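Local coordinates for protein D-aminoacid aminotransferase-like PLP-dependent enzyme (Haemophilus somnus, PDB 3CEB) that is a putative PLP-dependent 4-amino-4-deoxychorismate lyase of the class IV aminotransferase family, with its cofactor covalently held on a lysine, at residues R67-H72 and V76-P81; I125-K130 and K152-G157; F90-C95 and I174-L179. All coordinates share one frame; numbering follows the deposited sequence.

In the fold
Contact 1 comes first along the chain: it is the hairpin of strands 63-70 and 75-82, at one border of the antiparallel sheet near the N-terminus. Contact 3 joins the next strand, 90-94, to the loop that follows strand 170-172, and contact 2 is nested inside the long loop that this closes. Contacts 2 and 3 have centres about 9 Å apart and share the small sheet in which strands 90-94 and 122-127 are parallel neighbours. Contact 1 lies across the chain's centre, about 25 Å from contact 2 and 32 Å from contact 3, centre to centre. The three therefore sample both halves of the class IV aminotransferase fold.

Contact 1 (R67-H72 and V76-P81); sequences RIDYNH and VLQCFP. With SO4 (sulfate ion), chain B.
R67 and Q78 face each other as an antiparallel hydrogen-bonded pair, R67 N giving its hydrogen to Q78 O at 2.9 Å and Q78 N returning one to R67 O. D69 and V76 form a second such pair, with D69 N to V76 O and V76 N to D69 O both at 2.9 Å. Between them I68 and L77 make a non-hydrogen-bonded pair, where I68 CG1 meets L77 CD1 at 3.9 Å; the beta-branched isoleucine suits a strand, and the methyl of L77 gives it an apolar partner.

The other face, carrying R67, D69, V76 and Q78, is polar along most of its length. R67 reaches along its own strand to D69: with CG anti to the backbone N (chi1 -171°) and an extended chain, its guanidinium lies side-on to the carboxylate. NE bonds OD1 of D69 at 2.6 Å, and NH2 bonds OD2 at 3.2 Å on its syn lone pair, both oxygens lying close to the guanidinium plane. Arginine suits the place because it can offer two parallel N-H groups and also make a cation-pi contact with F8. A water joins the strands, 2.6 Å from D69 OD1 and 2.6 Å from Q78 OE1.

Further out, past the end of strand 63-70, H72 binds a sulfate, probably from the crystallisation liquor: its backbone N and ring ND1 both donate to sulfate O1, the ND1 bond measuring 2.5 Å, and Y36 holds the same ion. N71 OD1 accepts from the backbone N of H73 and D74, pinning the turn of this beta hairpin. The two-point grip on the buried carboxylate of D69 should offset its charge and probably keeps it ionised, while fixing the rotation of both groups.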
# COMPACT_ATOMS: atom_id res chain seq x y z
N ARG A 67 8.03 4.37 8.42
CA ARG A 67 8.14 4.79 7.07
C ARG A 67 9.61 4.94 6.71
O ARG A 67 10.36 5.64 7.43
CB ARG A 67 7.46 6.13 6.93
CG ARG A 67 7.34 6.58 5.51
CD ARG A 67 6.74 7.98 5.46
NE ARG A 67 7.03 8.64 4.19
CZ ARG A 67 6.09 9.07 3.37
NH1 ARG A 67 4.81 8.93 3.71
NH2 ARG A 67 6.40 9.68 2.25
N ILE A 68 10.01 4.29 5.62
CA ILE A 68 11.35 4.45 5.14
C ILE A 68 11.30 5.12 3.78
O ILE A 68 10.85 4.52 2.81
CB ILE A 68 12.09 3.12 4.99
CG1 ILE A 68 12.20 2.41 6.35
CG2 ILE A 68 13.51 3.40 4.42
CD1 ILE A 68 12.83 0.98 6.29
N ASP A 69 11.72 6.39 3.72
CA ASP A 69 11.82 7.06 2.45
C ASP A 69 13.24 6.79 1.93
O ASP A 69 14.19 6.82 2.69
CB ASP A 69 11.61 8.56 2.60
CG ASP A 69 10.16 8.95 2.84
OD1 ASP A 69 9.64 8.76 3.97
OD2 ASP A 69 9.56 9.50 1.90
N TYR A 70 13.40 6.53 0.64
CA TYR A 70 14.74 6.26 0.12
C TYR A 70 14.99 6.83 -1.27
O TYR A 70 14.06 7.24 -1.97
CB TYR A 70 15.01 4.77 0.09
CG TYR A 70 14.03 4.01 -0.75
CD1 TYR A 70 12.80 3.67 -0.27
CD2 TYR A 70 14.35 3.63 -2.04
CE1 TYR A 70 11.87 2.95 -1.07
CE2 TYR A 70 13.45 2.91 -2.85
CZ TYR A 70 12.23 2.57 -2.38
OH TYR A 70 11.36 1.86 -3.20
N ASN A 71 16.28 6.88 -1.62
CA ASN A 71 16.70 7.10 -2.98
C ASN A 71 17.71 6.06 -3.34
O ASN A 71 17.73 4.98 -2.74
CB ASN A 71 17.25 8.47 -3.24
CG ASN A 71 18.27 8.91 -2.26
OD1 ASN A 71 19.18 8.18 -1.90
ND2 ASN A 71 18.13 10.12 -1.83
N HIS A 72 18.56 6.33 -4.33
CA HIS A 72 19.54 5.27 -4.74
C HIS A 72 20.66 5.02 -3.75
O HIS A 72 21.36 4.02 -3.87
CB HIS A 72 20.13 5.51 -6.13
CG HIS A 72 21.39 6.33 -6.15
ND1 HIS A 72 21.38 7.70 -6.25
CD2 HIS A 72 22.69 5.97 -6.19
CE1 HIS A 72 22.62 8.14 -6.30
NE2 HIS A 72 23.44 7.11 -6.27
N VAL A 76 15.73 7.46 5.06
CA VAL A 76 15.33 8.06 6.30
C VAL A 76 14.22 7.17 6.88
O VAL A 76 13.25 6.76 6.19
CB VAL A 76 14.82 9.52 6.11
CG1 VAL A 76 14.19 10.04 7.37
CG2 VAL A 76 15.97 10.46 5.72
N LEU A 77 14.39 6.84 8.15
CA LEU A 77 13.38 6.09 8.89
C LEU A 77 12.72 7.05 9.81
O LEU A 77 13.37 7.85 10.42
CB LEU A 77 14.00 4.99 9.74
CG LEU A 77 13.07 4.33 10.76
CD1 LEU A 77 11.94 3.50 10.11
CD2 LEU A 77 13.92 3.46 11.64
N GLN A 78 11.42 6.92 9.88
CA GLN A 78 10.54 7.70 10.73
C GLN A 78 9.48 6.80 11.35
O GLN A 78 8.86 6.00 10.67
CB GLN A 78 9.81 8.73 9.92
CG GLN A 78 10.60 9.96 9.63
CD GLN A 78 9.79 10.93 8.83
OE1 GLN A 78 9.52 10.70 7.66
NE2 GLN A 78 9.36 12.01 9.47
N CYS A 79 9.23 6.94 12.65
CA CYS A 79 8.28 6.06 13.29
C CYS A 79 7.23 6.83 13.97
O CYS A 79 7.55 7.79 14.61
CB CYS A 79 9.01 5.22 14.32
SG CYS A 79 10.58 4.58 13.70
N PHE A 80 5.99 6.42 13.81
CA PHE A 80 4.87 7.10 14.49
C PHE A 80 3.98 6.09 15.19
O PHE A 80 3.85 4.96 14.74
CB PHE A 80 3.96 7.83 13.49
CG PHE A 80 4.68 8.69 12.53
CD1 PHE A 80 5.28 8.14 11.42
CD2 PHE A 80 4.71 10.06 12.70
CE1 PHE A 80 5.94 8.93 10.52
CE2 PHE A 80 5.36 10.87 11.80
CZ PHE A 80 5.98 10.32 10.71
N PRO A 81 3.33 6.51 16.29
CA PRO A 81 2.31 5.58 16.75
C PRO A 81 1.16 5.56 15.74
O PRO A 81 0.99 6.49 14.93
CB PRO A 81 1.85 6.19 18.08
CG PRO A 81 2.26 7.64 18.04
CD PRO A 81 3.43 7.72 17.13
S SO4 B . 18.37 10.01 -6.37
O1 SO4 B . 19.15 8.82 -6.00
O2 SO4 B . 18.55 10.33 -7.77
O3 SO4 B . 16.92 9.89 -6.24
O4 SO4 B . 18.85 11.07 -5.51
O HOH W 1 10.61 8.69 6.43

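Contact 2 (I125-K130 and K152-G157); sequences IIRQGK and KPLLEG
I125 and L154 meet where a beta hairpin, strands 122-127 and 130-131 joined by a type I' turn, packs against the loop leading to helix 158-165. I125 points its side chain at this loop: CD1 touches L154 CD1 at 3.7 Å, and the two chains cross at about a right angle. A beta-branched residue suits the strand, and its terminal methyl supplies an apolar contact for the leucine.

I126 turns the other way, away from the loop. R127 again faces L154, and here its aliphatic part does the work. CG stands anti to the backbone N (chi1 179°) and the chain runs extended to NE, so that CD, the last methylene, reaches L154 while NE makes a weak hydrogen bond to I98 O. Q128 and G129 form the turn, both with positive phi, a conformation that glycine adopts easily at G129. The turn is closed by R127 N to K130 O at 2.9 Å and K130 N to R127 O at 3.1 Å.

In the loop, D133 receives the backbone N of L154 on OD1 and that of L155 on OD2, fixing the backbone from which the leucine branches reach out. G157 stands at the N-cap of helix 158-165. L154 divides its two methyls between the strand residues: while CD1 serves I125, CD2 lies 3.7 Å from R127 CD.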
# COMPACT_ATOMS: atom_id res chain seq x y z
N ILE A 125 -10.48 4.54 -7.24
CA ILE A 125 -10.03 5.09 -8.52
C ILE A 125 -10.38 4.19 -9.70
O ILE A 125 -9.90 3.05 -9.82
CB ILE A 125 -8.53 5.37 -8.49
CG1 ILE A 125 -8.18 6.37 -7.37
CG2 ILE A 125 -8.08 5.91 -9.84
CD1 ILE A 125 -6.75 6.41 -6.99
N ILE A 126 -11.21 4.74 -10.57
CA ILE A 126 -11.62 4.09 -11.78
C ILE A 126 -10.77 4.63 -12.91
O ILE A 126 -10.91 5.80 -13.31
CB ILE A 126 -13.10 4.36 -12.08
CG1 ILE A 126 -13.91 4.04 -10.82
CG2 ILE A 126 -13.56 3.56 -13.27
CD1 ILE A 126 -13.61 2.67 -10.30
N ARG A 127 -9.91 3.76 -13.43
CA ARG A 127 -8.97 4.10 -14.48
C ARG A 127 -9.21 3.22 -15.69
O ARG A 127 -9.04 1.99 -15.62
CB ARG A 127 -7.55 3.90 -13.96
CG ARG A 127 -6.43 4.18 -14.96
CD ARG A 127 -5.08 3.67 -14.47
NE ARG A 127 -4.04 3.95 -15.45
CZ ARG A 127 -3.79 3.19 -16.51
NH1 ARG A 127 -4.46 2.08 -16.71
NH2 ARG A 127 -2.85 3.53 -17.38
N GLN A 128 -9.59 3.85 -16.79
CA GLN A 128 -9.76 3.16 -18.05
C GLN A 128 -10.71 2.00 -17.86
O GLN A 128 -10.42 0.89 -18.27
CB GLN A 128 -8.39 2.70 -18.57
CG GLN A 128 -7.63 3.88 -19.20
CD GLN A 128 -6.17 3.59 -19.59
OE1 GLN A 128 -5.85 2.55 -20.16
NE2 GLN A 128 -5.29 4.55 -19.28
N GLY A 129 -11.81 2.29 -17.17
CA GLY A 129 -12.96 1.39 -16.99
C GLY A 129 -12.82 0.40 -15.85
O GLY A 129 -13.75 -0.35 -15.51
N LYS A 130 -11.64 0.39 -15.24
CA LYS A 130 -11.33 -0.62 -14.25
C LYS A 130 -11.21 -0.03 -12.85
O LYS A 130 -10.79 1.12 -12.67
CB LYS A 130 -10.09 -1.42 -14.69
CG LYS A 130 -10.15 -1.78 -16.19
CD LYS A 130 -9.34 -2.94 -16.66
CE LYS A 130 -8.80 -2.64 -18.09
N LYS A 152 -5.43 -5.75 -11.90
CA LYS A 152 -4.59 -4.58 -12.35
C LYS A 152 -4.66 -3.34 -11.48
O LYS A 152 -5.24 -2.35 -11.87
CB LYS A 152 -5.00 -4.09 -13.73
CG LYS A 152 -4.00 -4.45 -14.79
CD LYS A 152 -3.39 -5.85 -14.53
CE LYS A 152 -2.33 -6.21 -15.59
NZ LYS A 152 -1.59 -7.43 -15.21
N PRO A 153 -4.05 -3.38 -10.32
CA PRO A 153 -4.14 -2.25 -9.42
C PRO A 153 -3.20 -1.13 -9.88
O PRO A 153 -2.42 -1.35 -10.79
CB PRO A 153 -3.65 -2.83 -8.12
CG PRO A 153 -2.55 -3.81 -8.61
CD PRO A 153 -3.09 -4.41 -9.86
N LEU A 154 -3.24 0.03 -9.26
CA LEU A 154 -2.27 1.05 -9.62
C LEU A 154 -0.95 0.54 -9.07
O LEU A 154 0.03 0.45 -9.78
CB LEU A 154 -2.59 2.41 -9.01
CG LEU A 154 -3.93 3.02 -9.38
CD1 LEU A 154 -4.12 4.41 -8.73
CD2 LEU A 154 -4.04 3.06 -10.94
N LEU A 155 -0.94 0.23 -7.77
CA LEU A 155 0.28 -0.26 -7.10
C LEU A 155 0.10 -1.68 -6.59
O LEU A 155 -0.92 -2.00 -5.99
CB LEU A 155 0.66 0.64 -5.90
CG LEU A 155 2.00 0.34 -5.17
CD1 LEU A 155 3.20 0.42 -6.10
CD2 LEU A 155 2.21 1.25 -3.97
N GLU A 156 1.09 -2.53 -6.79
CA GLU A 156 1.05 -3.84 -6.20
C GLU A 156 1.44 -3.78 -4.72
O GLU A 156 2.63 -3.83 -4.35
CB GLU A 156 1.97 -4.79 -6.94
CG GLU A 156 1.46 -5.15 -8.29
CD GLU A 156 2.40 -6.05 -9.01
OE1 GLU A 156 3.30 -6.60 -8.38
OE2 GLU A 156 2.24 -6.22 -10.21
N GLY A 157 0.43 -3.72 -3.88
CA GLY A 157 0.69 -3.61 -2.44
C GLY A 157 1.39 -4.79 -1.79
O GLY A 157 1.30 -5.94 -2.26

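Contact 3 (F90-C95 and I174-L179); sequences FKPVFC and IFFEDL
P92 and F94 lie on the edge strand 90-94, across from F176 at the start of the 3-10 segment 176-179, the nearest CA atoms, of P92 and F176, being 9.0 Å apart; the backbones are thus bridged by side chains.

F176 spans most of the gap. Its CG is anti to the backbone N (chi1 180°), which carries the ring outward to the strand. F94 brings its edge to one face of that ring in a T-shaped stack, with centroids 5.3 Å apart and planes at 81°; F94 CZ is 3.9 Å from F176 CZ. Phenylalanine fits at F176 because its flat ring reaches across the gap and offers a face to the edge of F94. The rigid P92 adds an apolar contact, its CB 4.0 Å from F176 CE1.

The 3-10 turn is fixed from within. D178 OD2 takes the backbone N of F175 at 2.8 Å, while D178 N bonds F175 O in a backbone bond; the carboxylate thus ties back to the residue just before the 3-10 segment. I126 touches both rings from strand 122-127, so that an edge-to-face aromatic pair with aliphatic neighbours joins the loop to an edge of the small mixed sheet.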
# COMPACT_ATOMS: atom_id res chain seq x y z
N PHE A 90 -16.70 4.26 0.08
CA PHE A 90 -15.72 4.61 -0.97
C PHE A 90 -16.32 5.34 -2.15
O PHE A 90 -17.19 4.84 -2.81
CB PHE A 90 -15.04 3.33 -1.47
CG PHE A 90 -14.27 2.59 -0.41
CD1 PHE A 90 -14.90 1.74 0.45
CD2 PHE A 90 -12.92 2.76 -0.27
CE1 PHE A 90 -14.20 1.10 1.43
CE2 PHE A 90 -12.23 2.11 0.69
CZ PHE A 90 -12.87 1.28 1.54
N LYS A 91 -15.82 6.54 -2.41
CA LYS A 91 -16.30 7.36 -3.53
C LYS A 91 -15.61 7.01 -4.84
O LYS A 91 -14.38 7.08 -4.95
CB LYS A 91 -16.12 8.85 -3.24
CG LYS A 91 -16.63 9.76 -4.37
CD LYS A 91 -18.12 9.60 -4.72
CE LYS A 91 -18.92 10.84 -4.28
NZ LYS A 91 -20.35 10.74 -4.74
N PRO A 92 -16.40 6.65 -5.86
CA PRO A 92 -15.74 6.38 -7.13
C PRO A 92 -15.20 7.68 -7.72
O PRO A 92 -15.91 8.67 -7.78
CB PRO A 92 -16.85 5.78 -8.01
CG PRO A 92 -18.01 5.57 -7.14
CD PRO A 92 -17.85 6.38 -5.91
N VAL A 93 -13.93 7.67 -8.11
CA VAL A 93 -13.31 8.85 -8.71
C VAL A 93 -12.73 8.43 -10.06
O VAL A 93 -12.04 7.42 -10.18
CB VAL A 93 -12.24 9.48 -7.73
CG1 VAL A 93 -11.54 10.64 -8.37
CG2 VAL A 93 -12.91 9.94 -6.48
N PHE A 94 -13.04 9.18 -11.10
CA PHE A 94 -12.65 8.81 -12.46
C PHE A 94 -11.38 9.50 -12.88
O PHE A 94 -11.31 10.72 -12.97
CB PHE A 94 -13.81 9.07 -13.44
CG PHE A 94 -15.00 8.25 -13.13
CD1 PHE A 94 -15.12 6.98 -13.64
CD2 PHE A 94 -15.95 8.69 -12.23
CE1 PHE A 94 -16.19 6.18 -13.30
CE2 PHE A 94 -17.02 7.92 -11.89
CZ PHE A 94 -17.15 6.66 -12.42
N CYS A 95 -10.37 8.71 -13.13
CA CYS A 95 -9.10 9.23 -13.54
C CYS A 95 -8.33 8.27 -14.44
O CYS A 95 -7.77 7.28 -13.98
CB CYS A 95 -8.31 9.54 -12.30
SG CYS A 95 -6.69 10.21 -12.64
N ILE A 174 -11.72 -6.42 -12.62
CA ILE A 174 -12.97 -5.82 -12.13
C ILE A 174 -13.28 -4.53 -12.82
O ILE A 174 -12.68 -3.50 -12.56
CB ILE A 174 -12.91 -5.49 -10.62
CG1 ILE A 174 -12.65 -6.75 -9.79
CG2 ILE A 174 -14.21 -4.84 -10.18
CD1 ILE A 174 -12.44 -6.45 -8.27
N PHE A 175 -14.26 -4.57 -13.69
CA PHE A 175 -14.70 -3.35 -14.38
C PHE A 175 -15.60 -2.62 -13.45
O PHE A 175 -16.17 -3.23 -12.57
CB PHE A 175 -15.44 -3.64 -15.67
CG PHE A 175 -14.58 -4.23 -16.73
CD1 PHE A 175 -14.38 -5.60 -16.80
CD2 PHE A 175 -13.95 -3.43 -17.66
CE1 PHE A 175 -13.56 -6.14 -17.77
CE2 PHE A 175 -13.14 -3.99 -18.64
CZ PHE A 175 -12.93 -5.34 -18.68
N PHE A 176 -15.71 -1.32 -13.67
CA PHE A 176 -16.58 -0.51 -12.86
C PHE A 176 -18.01 -1.04 -12.86
O PHE A 176 -18.73 -1.01 -11.86
CB PHE A 176 -16.55 0.90 -13.38
CG PHE A 176 -17.42 1.82 -12.61
CD1 PHE A 176 -17.18 2.02 -11.25
CD2 PHE A 176 -18.50 2.46 -13.22
CE1 PHE A 176 -17.99 2.87 -10.51
CE2 PHE A 176 -19.30 3.30 -12.49
CZ PHE A 176 -19.05 3.51 -11.14
N GLU A 177 -18.40 -1.57 -14.00
CA GLU A 177 -19.74 -2.10 -14.15
C GLU A 177 -19.97 -3.30 -13.25
O GLU A 177 -21.10 -3.72 -12.99
CB GLU A 177 -19.92 -2.54 -15.59
CG GLU A 177 -19.64 -1.46 -16.58
CD GLU A 177 -20.86 -0.63 -16.79
OE1 GLU A 177 -21.70 -0.58 -15.85
OE2 GLU A 177 -21.01 -0.07 -17.91
N ASP A 178 -18.87 -3.87 -12.82
CA ASP A 178 -18.88 -5.09 -12.01
C ASP A 178 -19.20 -4.82 -10.54
O ASP A 178 -19.49 -5.74 -9.82
CB ASP A 178 -17.54 -5.83 -12.08
CG ASP A 178 -17.33 -6.54 -13.42
OD1 ASP A 178 -18.32 -7.01 -14.05
OD2 ASP A 178 -16.16 -6.66 -13.82
N LEU A 179 -19.17 -3.56 -10.11
CA LEU A 179 -19.33 -3.31 -8.68
C LEU A 179 -20.68 -3.89 -8.25
O LEU A 179 -20.85 -4.33 -7.13
CB LEU A 179 -19.22 -1.82 -8.33
CG LEU A 179 -17.79 -1.26 -8.41
CD1 LEU A 179 -17.72 0.27 -8.18
CD2 LEU A 179 -16.92 -2.01 -7.42